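Local coordinates for RagB/SusD family nutrient uptake outer membrane protein (Bacteroides thetaiotaomicron, PDB 7KV2) that binds glycans at the cell surface, probably beta-glucans, and so probably takes part in their uptake across the outer membrane, at residues V51-P56 with I148-F153; S117-C122 with P166-N171; T127-A132 with Y142-V147. All coordinates share one frame; numbering follows the deposited sequence.

Contact 1. Residues V51-P56 with I148-F153; sequences VAAYDP and IALRVF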
# COMPACT_ATOMS: atom_id res chain seq x y z
N VAL A 51 -8.39 -14.74 -13.06
CA VAL A 51 -8.30 -13.30 -13.42
C VAL A 51 -9.25 -12.51 -12.52
O VAL A 51 -8.81 -11.52 -11.90
CB VAL A 51 -8.56 -13.06 -14.92
CG1 VAL A 51 -8.63 -11.58 -15.24
CG2 VAL A 51 -7.50 -13.75 -15.77
N ALA A 52 -10.50 -12.96 -12.37
CA ALA A 52 -11.49 -12.25 -11.53
C ALA A 52 -10.98 -12.12 -10.08
O ALA A 52 -11.30 -11.10 -9.45
CB ALA A 52 -12.83 -12.93 -11.57
N ALA A 53 -10.24 -13.09 -9.55
CA ALA A 53 -9.77 -13.08 -8.14
C ALA A 53 -8.78 -11.92 -7.89
O ALA A 53 -8.58 -11.60 -6.70
CB ALA A 53 -9.12 -14.38 -7.77
N TYR A 54 -8.13 -11.42 -8.94
CA TYR A 54 -7.20 -10.26 -8.86
C TYR A 54 -7.96 -8.93 -8.82
O TYR A 54 -7.35 -7.90 -8.43
CB TYR A 54 -6.25 -10.24 -10.07
CG TYR A 54 -5.13 -11.25 -10.07
CD1 TYR A 54 -5.32 -12.53 -10.57
CD2 TYR A 54 -3.88 -10.94 -9.58
CE1 TYR A 54 -4.29 -13.46 -10.58
CE2 TYR A 54 -2.82 -11.86 -9.60
CZ TYR A 54 -3.02 -13.12 -10.12
OH TYR A 54 -2.00 -14.04 -10.13
N ASP A 55 -9.23 -8.86 -9.24
CA ASP A 55 -9.86 -7.54 -9.50
C ASP A 55 -9.95 -6.72 -8.23
O ASP A 55 -9.75 -5.51 -8.27
CB ASP A 55 -11.22 -7.68 -10.18
CG ASP A 55 -11.10 -7.76 -11.68
OD1 ASP A 55 -10.40 -6.91 -12.27
OD2 ASP A 55 -11.70 -8.69 -12.26
N PRO A 56 -10.34 -7.29 -7.06
CA PRO A 56 -10.50 -6.49 -5.84
C PRO A 56 -9.21 -5.79 -5.37
O PRO A 56 -9.29 -4.84 -4.63
CB PRO A 56 -11.05 -7.52 -4.85
CG PRO A 56 -11.81 -8.47 -5.74
CD PRO A 56 -10.84 -8.68 -6.89
N ILE A 148 -4.37 -18.78 -3.57
CA ILE A 148 -4.07 -18.88 -2.11
C ILE A 148 -3.20 -17.67 -1.70
O ILE A 148 -3.40 -17.11 -0.62
CB ILE A 148 -3.40 -20.22 -1.76
CG1 ILE A 148 -4.31 -21.42 -2.08
CG2 ILE A 148 -2.99 -20.20 -0.30
CD1 ILE A 148 -3.58 -22.77 -1.96
N ALA A 149 -2.27 -17.25 -2.55
CA ALA A 149 -1.40 -16.10 -2.25
C ALA A 149 -2.25 -14.83 -2.23
O ALA A 149 -2.09 -14.05 -1.29
CB ALA A 149 -0.29 -16.00 -3.27
N LEU A 150 -3.13 -14.64 -3.22
CA LEU A 150 -4.09 -13.50 -3.21
C LEU A 150 -4.94 -13.56 -1.96
O LEU A 150 -5.24 -12.51 -1.37
CB LEU A 150 -4.95 -13.50 -4.47
CG LEU A 150 -4.25 -13.05 -5.76
CD1 LEU A 150 -5.16 -13.35 -6.94
CD2 LEU A 150 -3.90 -11.56 -5.74
N ARG A 151 -5.35 -14.76 -1.54
CA ARG A 151 -6.25 -14.84 -0.37
C ARG A 151 -5.53 -14.31 0.87
O ARG A 151 -6.16 -13.59 1.62
CB ARG A 151 -6.73 -16.27 -0.15
CG ARG A 151 -7.81 -16.37 0.91
CD ARG A 151 -8.57 -17.71 0.82
NE ARG A 151 -7.68 -18.81 1.14
CZ ARG A 151 -7.88 -20.09 0.79
NH1 ARG A 151 -8.94 -20.45 0.10
NH2 ARG A 151 -7.00 -21.01 1.14
N VAL A 152 -4.26 -14.64 1.07
CA VAL A 152 -3.44 -14.16 2.21
C VAL A 152 -3.28 -12.64 2.07
O VAL A 152 -3.35 -11.94 3.10
CB VAL A 152 -2.10 -14.90 2.29
CG1 VAL A 152 -1.22 -14.35 3.41
CG2 VAL A 152 -2.29 -16.41 2.50
N PHE A 153 -3.09 -12.16 0.84
CA PHE A 153 -2.92 -10.70 0.54
C PHE A 153 -4.19 -9.95 0.99
O PHE A 153 -4.12 -8.95 1.73
CB PHE A 153 -2.55 -10.48 -0.94
CG PHE A 153 -2.10 -9.07 -1.25
CD1 PHE A 153 -3.01 -8.04 -1.41
CD2 PHE A 153 -0.75 -8.74 -1.18
CE1 PHE A 153 -2.58 -6.73 -1.63
CE2 PHE A 153 -0.33 -7.43 -1.36
CZ PHE A 153 -1.25 -6.44 -1.61
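Leu150 sets one methyl, CD1, squarely over the ring of Tyr54. This CH-pi contact is close to ideal. CD1 lies 3.5 Å from the centroid of the Tyr54 ring and only 3° off the ring normal. The six ring carbons of Tyr54 are therefore almost equally far from it. Leu150 CD2 lies above and just outside the CD2-CE2 edge, 3.9 Å from Tyr54 CD2. The two side chains cross at about a right angle. Leu150 has CG anti to its carbonyl carbon (chi1 -74°), which sends the branch out from helix 137-162 to the ring.

Plain apolar contact adds a little. Leu150 CD1 also meets the methyl of Ala53, with 4.2 Å to Ala53 CB.

No hydrogen bond crosses between the two segments. Tyr54 OH hydrogen-bonds to Gln146, one turn earlier on the helix of Leu150, and to the backbone N of Val215. Ala53 O accepts from Tyr154 OH. Cys122 of helix 110-130 touches both Ala53 and Leu150.

The contact lies in the helical, tetratricopeptide-like part of the SusD fold. Its chemistry is dispersive: the chain at Ala53 and Tyr54 packs on helix 137-162 through apolar contact, with the ring held by its hydroxyl.

Contact 2. Residues S117-C122 with P166-N171; sequences SGVKRC and PYFDKN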
# COMPACT_ATOMS: atom_id res chain seq x y z
N SER A 117 -14.45 -9.50 -0.64
CA SER A 117 -14.76 -9.81 -2.07
C SER A 117 -13.60 -10.58 -2.67
O SER A 117 -13.83 -11.63 -3.32
CB SER A 117 -15.08 -8.59 -2.90
OG SER A 117 -16.14 -7.87 -2.29
N GLY A 118 -12.37 -10.12 -2.42
CA GLY A 118 -11.16 -10.84 -2.84
C GLY A 118 -11.16 -12.28 -2.30
O GLY A 118 -11.02 -13.22 -3.12
N VAL A 119 -11.32 -12.44 -1.00
CA VAL A 119 -11.33 -13.75 -0.30
C VAL A 119 -12.37 -14.65 -0.98
O VAL A 119 -12.04 -15.83 -1.26
CB VAL A 119 -11.59 -13.61 1.20
CG1 VAL A 119 -11.80 -14.97 1.82
CG2 VAL A 119 -10.49 -12.89 1.95
N LYS A 120 -13.58 -14.16 -1.20
CA LYS A 120 -14.69 -14.96 -1.79
C LYS A 120 -14.29 -15.42 -3.19
O LYS A 120 -14.50 -16.58 -3.51
CB LYS A 120 -16.01 -14.18 -1.84
CG LYS A 120 -16.69 -14.04 -0.48
CD LYS A 120 -17.89 -13.11 -0.42
CE LYS A 120 -18.68 -13.24 0.87
NZ LYS A 120 -19.34 -11.96 1.24
N ARG A 121 -13.69 -14.54 -4.00
CA ARG A 121 -13.32 -14.91 -5.38
C ARG A 121 -12.21 -15.96 -5.37
O ARG A 121 -12.26 -16.84 -6.25
CB ARG A 121 -12.96 -13.67 -6.20
CG ARG A 121 -14.15 -12.76 -6.39
CD ARG A 121 -13.79 -11.62 -7.30
NE ARG A 121 -14.95 -10.81 -7.58
CZ ARG A 121 -15.07 -10.04 -8.62
NH1 ARG A 121 -14.08 -9.95 -9.51
NH2 ARG A 121 -16.19 -9.37 -8.80
N CYS A 122 -11.27 -15.89 -4.43
CA CYS A 122 -10.17 -16.89 -4.24
C CYS A 122 -10.79 -18.26 -3.89
O CYS A 122 -10.39 -19.28 -4.49
CB CYS A 122 -9.17 -16.42 -3.19
SG CYS A 122 -8.19 -14.99 -3.79
N PRO A 166 -13.51 -12.28 10.81
CA PRO A 166 -14.02 -13.55 10.27
C PRO A 166 -13.01 -14.23 9.34
O PRO A 166 -12.33 -13.52 8.57
CB PRO A 166 -15.25 -13.18 9.46
CG PRO A 166 -15.64 -11.80 9.89
CD PRO A 166 -14.40 -11.17 10.49
N TYR A 167 -12.92 -15.57 9.41
CA TYR A 167 -12.03 -16.38 8.53
C TYR A 167 -12.86 -17.47 7.86
O TYR A 167 -13.76 -18.05 8.51
CB TYR A 167 -10.83 -16.95 9.28
CG TYR A 167 -9.92 -17.74 8.36
CD1 TYR A 167 -8.96 -17.09 7.60
CD2 TYR A 167 -10.08 -19.11 8.17
CE1 TYR A 167 -8.15 -17.78 6.71
CE2 TYR A 167 -9.27 -19.82 7.29
CZ TYR A 167 -8.31 -19.15 6.54
OH TYR A 167 -7.50 -19.78 5.65
N PHE A 168 -12.62 -17.69 6.57
CA PHE A 168 -13.25 -18.79 5.79
C PHE A 168 -12.37 -19.11 4.57
O PHE A 168 -11.76 -18.18 3.98
CB PHE A 168 -14.71 -18.46 5.48
CG PHE A 168 -15.01 -17.18 4.72
CD1 PHE A 168 -15.12 -15.96 5.37
CD2 PHE A 168 -15.28 -17.21 3.36
CE1 PHE A 168 -15.43 -14.81 4.67
CE2 PHE A 168 -15.60 -16.06 2.65
CZ PHE A 168 -15.66 -14.85 3.31
N ASP A 169 -12.27 -20.40 4.21
CA ASP A 169 -11.60 -20.88 2.96
C ASP A 169 -12.61 -21.55 2.01
O ASP A 169 -12.15 -22.09 0.99
CB ASP A 169 -10.40 -21.77 3.27
CG ASP A 169 -10.72 -22.95 4.16
OD1 ASP A 169 -11.90 -23.38 4.16
OD2 ASP A 169 -9.80 -23.42 4.85
N LYS A 170 -13.91 -21.51 2.32
CA LYS A 170 -15.03 -21.95 1.44
C LYS A 170 -16.20 -20.98 1.64
O LYS A 170 -16.37 -20.52 2.77
CB LYS A 170 -15.48 -23.38 1.78
CG LYS A 170 -14.57 -24.50 1.29
CD LYS A 170 -14.76 -24.85 -0.19
CE LYS A 170 -13.47 -24.96 -0.98
NZ LYS A 170 -12.95 -23.62 -1.37
N ASN A 171 -16.98 -20.70 0.58
CA ASN A 171 -18.16 -19.80 0.59
C ASN A 171 -19.42 -20.62 0.91
O ASN A 171 -19.76 -20.71 2.11
CB ASN A 171 -18.31 -19.05 -0.75
CG ASN A 171 -17.04 -18.33 -1.19
OD1 ASN A 171 -16.24 -17.90 -0.36
ND2 ASN A 171 -16.85 -18.19 -2.50
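The side-chain amide of Asn171 reaches the backbone of Lys120. Its ND2 donates to Lys120 O at 3.0 Å, and the bond is nearly straight at 173°. The acceptor lies in the amide plane of Asn171, but the donor is tilted 27° from the carbonyl plane. Beside this bond the Phe168 ring packs on the same helix turn. Val119 CG1 sits over one ring face, offset toward the rim, 4.0 Å from Phe168 CE2. Lys120 CG comes in at the ring edge, 3.9 Å from the same CE2. Phe168 CG stands between its backbone N and carbonyl carbon (chi1 58°), which turns the ring in to the helix. With the ring cut back to an alanine, Val119 CG1 and the aliphatic start of Lys120 would probably lose their partner, leaving a gap beside the helix.

Further out, Phe168 O accepts from Tyr155 OH. Lys170 NZ shapes the loop by bonding to Asp169 O at 2.9 Å. Weak hydrogen bonds tie Lys170 NZ to Asn123 O and Thr127 OG1, and Asn171 OD1 to Asn123 ND2.

Segment 166-171 is part of the irregular connection between helix 137-162 and helix 183-200, laid here along helix 110-130 in the helical part of the SusD fold.

Contact 3. Residues T127-A132 with Y142-V147; sequences TYLDWA and YYEAQV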
# COMPACT_ATOMS: atom_id res chain seq x y z
N THR A 127 -12.95 -24.02 -5.10
CA THR A 127 -14.21 -24.81 -5.21
C THR A 127 -14.29 -25.34 -6.65
O THR A 127 -14.33 -26.57 -6.83
CB THR A 127 -15.43 -23.99 -4.75
OG1 THR A 127 -15.29 -23.78 -3.35
CG2 THR A 127 -16.76 -24.67 -5.01
N TYR A 128 -14.20 -24.46 -7.64
CA TYR A 128 -14.22 -24.86 -9.07
C TYR A 128 -13.19 -25.96 -9.37
O TYR A 128 -13.57 -26.88 -10.12
CB TYR A 128 -13.97 -23.67 -9.98
CG TYR A 128 -14.97 -22.57 -9.80
CD1 TYR A 128 -16.20 -22.79 -9.21
CD2 TYR A 128 -14.68 -21.30 -10.26
CE1 TYR A 128 -17.12 -21.77 -9.07
CE2 TYR A 128 -15.58 -20.26 -10.13
CZ TYR A 128 -16.80 -20.50 -9.53
OH TYR A 128 -17.68 -19.47 -9.45
N LEU A 129 -11.97 -25.89 -8.84
CA LEU A 129 -10.90 -26.90 -9.09
C LEU A 129 -11.28 -28.28 -8.50
O LEU A 129 -10.74 -29.28 -9.00
CB LEU A 129 -9.56 -26.41 -8.53
CG LEU A 129 -8.84 -25.37 -9.38
CD1 LEU A 129 -7.77 -24.63 -8.58
CD2 LEU A 129 -8.23 -26.00 -10.63
N ASP A 130 -12.16 -28.38 -7.50
CA ASP A 130 -12.61 -29.70 -6.96
C ASP A 130 -13.57 -30.38 -7.95
O ASP A 130 -13.80 -31.57 -7.78
CB ASP A 130 -13.33 -29.57 -5.62
CG ASP A 130 -12.44 -29.24 -4.44
OD1 ASP A 130 -11.30 -29.71 -4.42
OD2 ASP A 130 -12.93 -28.53 -3.53
N TRP A 131 -14.15 -29.65 -8.89
CA TRP A 131 -15.16 -30.11 -9.87
C TRP A 131 -14.62 -29.94 -11.30
O TRP A 131 -15.44 -29.71 -12.20
CB TRP A 131 -16.46 -29.32 -9.67
N ALA A 132 -13.29 -30.01 -11.51
CA ALA A 132 -12.64 -29.64 -12.80
C ALA A 132 -12.57 -30.85 -13.75
O ALA A 132 -12.07 -31.92 -13.34
CB ALA A 132 -11.26 -29.08 -12.55
N TYR A 142 -0.64 -24.14 -10.25
CA TYR A 142 -0.38 -22.72 -10.61
C TYR A 142 -1.61 -21.88 -10.25
O TYR A 142 -1.42 -20.80 -9.68
CB TYR A 142 -0.01 -22.55 -12.08
CG TYR A 142 0.28 -21.13 -12.51
CD1 TYR A 142 1.17 -20.32 -11.80
CD2 TYR A 142 -0.33 -20.59 -13.63
CE1 TYR A 142 1.44 -19.02 -12.21
CE2 TYR A 142 -0.07 -19.29 -14.05
CZ TYR A 142 0.82 -18.50 -13.34
OH TYR A 142 1.06 -17.22 -13.78
N TYR A 143 -2.82 -22.31 -10.61
CA TYR A 143 -4.08 -21.58 -10.28
C TYR A 143 -4.20 -21.46 -8.76
O TYR A 143 -4.60 -20.40 -8.25
CB TYR A 143 -5.31 -22.27 -10.88
CG TYR A 143 -5.28 -22.44 -12.38
CD1 TYR A 143 -4.53 -21.60 -13.19
CD2 TYR A 143 -6.01 -23.45 -13.01
CE1 TYR A 143 -4.47 -21.76 -14.56
CE2 TYR A 143 -5.98 -23.60 -14.39
CZ TYR A 143 -5.19 -22.78 -15.17
OH TYR A 143 -5.14 -22.88 -16.53
N GLU A 144 -3.93 -22.56 -8.07
CA GLU A 144 -3.96 -22.67 -6.60
C GLU A 144 -2.92 -21.71 -6.00
O GLU A 144 -3.25 -21.03 -5.02
CB GLU A 144 -3.56 -24.08 -6.15
CG GLU A 144 -4.68 -25.11 -6.28
CD GLU A 144 -4.32 -26.53 -5.83
OE1 GLU A 144 -3.11 -26.83 -5.65
OE2 GLU A 144 -5.26 -27.34 -5.66
N ALA A 145 -1.70 -21.72 -6.51
CA ALA A 145 -0.63 -20.82 -6.01
C ALA A 145 -1.11 -19.36 -6.10
O ALA A 145 -0.93 -18.64 -5.12
CB ALA A 145 0.65 -21.04 -6.76
N GLN A 146 -1.73 -18.95 -7.20
CA GLN A 146 -2.15 -17.52 -7.36
C GLN A 146 -3.26 -17.18 -6.37
O GLN A 146 -3.15 -16.14 -5.64
CB GLN A 146 -2.61 -17.24 -8.79
CG GLN A 146 -1.53 -17.46 -9.85
CD GLN A 146 -2.12 -17.29 -11.22
OE1 GLN A 146 -2.45 -16.18 -11.63
NE2 GLN A 146 -2.29 -18.40 -11.95
N VAL A 147 -4.32 -17.99 -6.32
CA VAL A 147 -5.49 -17.60 -5.48
C VAL A 147 -5.20 -17.83 -4.00
O VAL A 147 -5.74 -17.06 -3.25
CB VAL A 147 -6.81 -18.24 -5.95
CG1 VAL A 147 -7.08 -17.91 -7.42
CG2 VAL A 147 -6.86 -19.75 -5.70
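Leu129 reaches across to Tyr143 and Glu144 in an antiparallel pair of consecutive helices, 110-130 and 137-162. The two form a helical hairpin within the helical, tetratricopeptide-like part of the SusD fold. The leucine has CG anti to its carbonyl carbon (chi1 -78°), and its two methyls take different partners. CD1 meets the base of the tyrosine, 4.1 Å from Tyr143 CB. CD2 comes to the edge of the Tyr143 ring, near its plane, 4.1 Å from Tyr143 CD2. The ring therefore offers a rim to the leucine and not a face. Leu129 and Tyr143 cross at about a right angle.

Glu144 lies obliquely to the leucine. Its chain is extended beyond CG, and only the aliphatic part takes part in the contact, while the carboxylate lies farther along.

No hydrogen bond joins the two segments. Tyr143 OH is held by Asp43 on helix 43-53, so the far end of the ring is tied to a third helix. Near the turn between the hairpin helices, Leu129 O accepts a hydrogen bond from Arg140. Val147 continues the apolar seam against Val125 and Ile126 of helix 110-130. The shortest approach between the segments is 3.9 Å, from Leu129 CD1 to Glu144 CG.

Overall arrangement
Contacts 1 and 3 are buried and apolar, and both use helix 137-162. The centre of contact 1 lies about 15 Å, and that of contact 3 about 27 Å, from the centre of the chain. Contact 1 puts a methyl over a ring face. Contact 3 has methyls at a ring edge and on an aliphatic chain. Contact 2 is only partly buried. It shares helix 110-130 with contact 3, and it alone has a hydrogen bond between its segments, fitting a loop laid on a helix. The three meet directly. Arg121 of contact 2 bonds to Ala52 O of contact 1, Ala53 packs on Val147 of contact 3, and Cys122 of contact 2 packs near Val147 O.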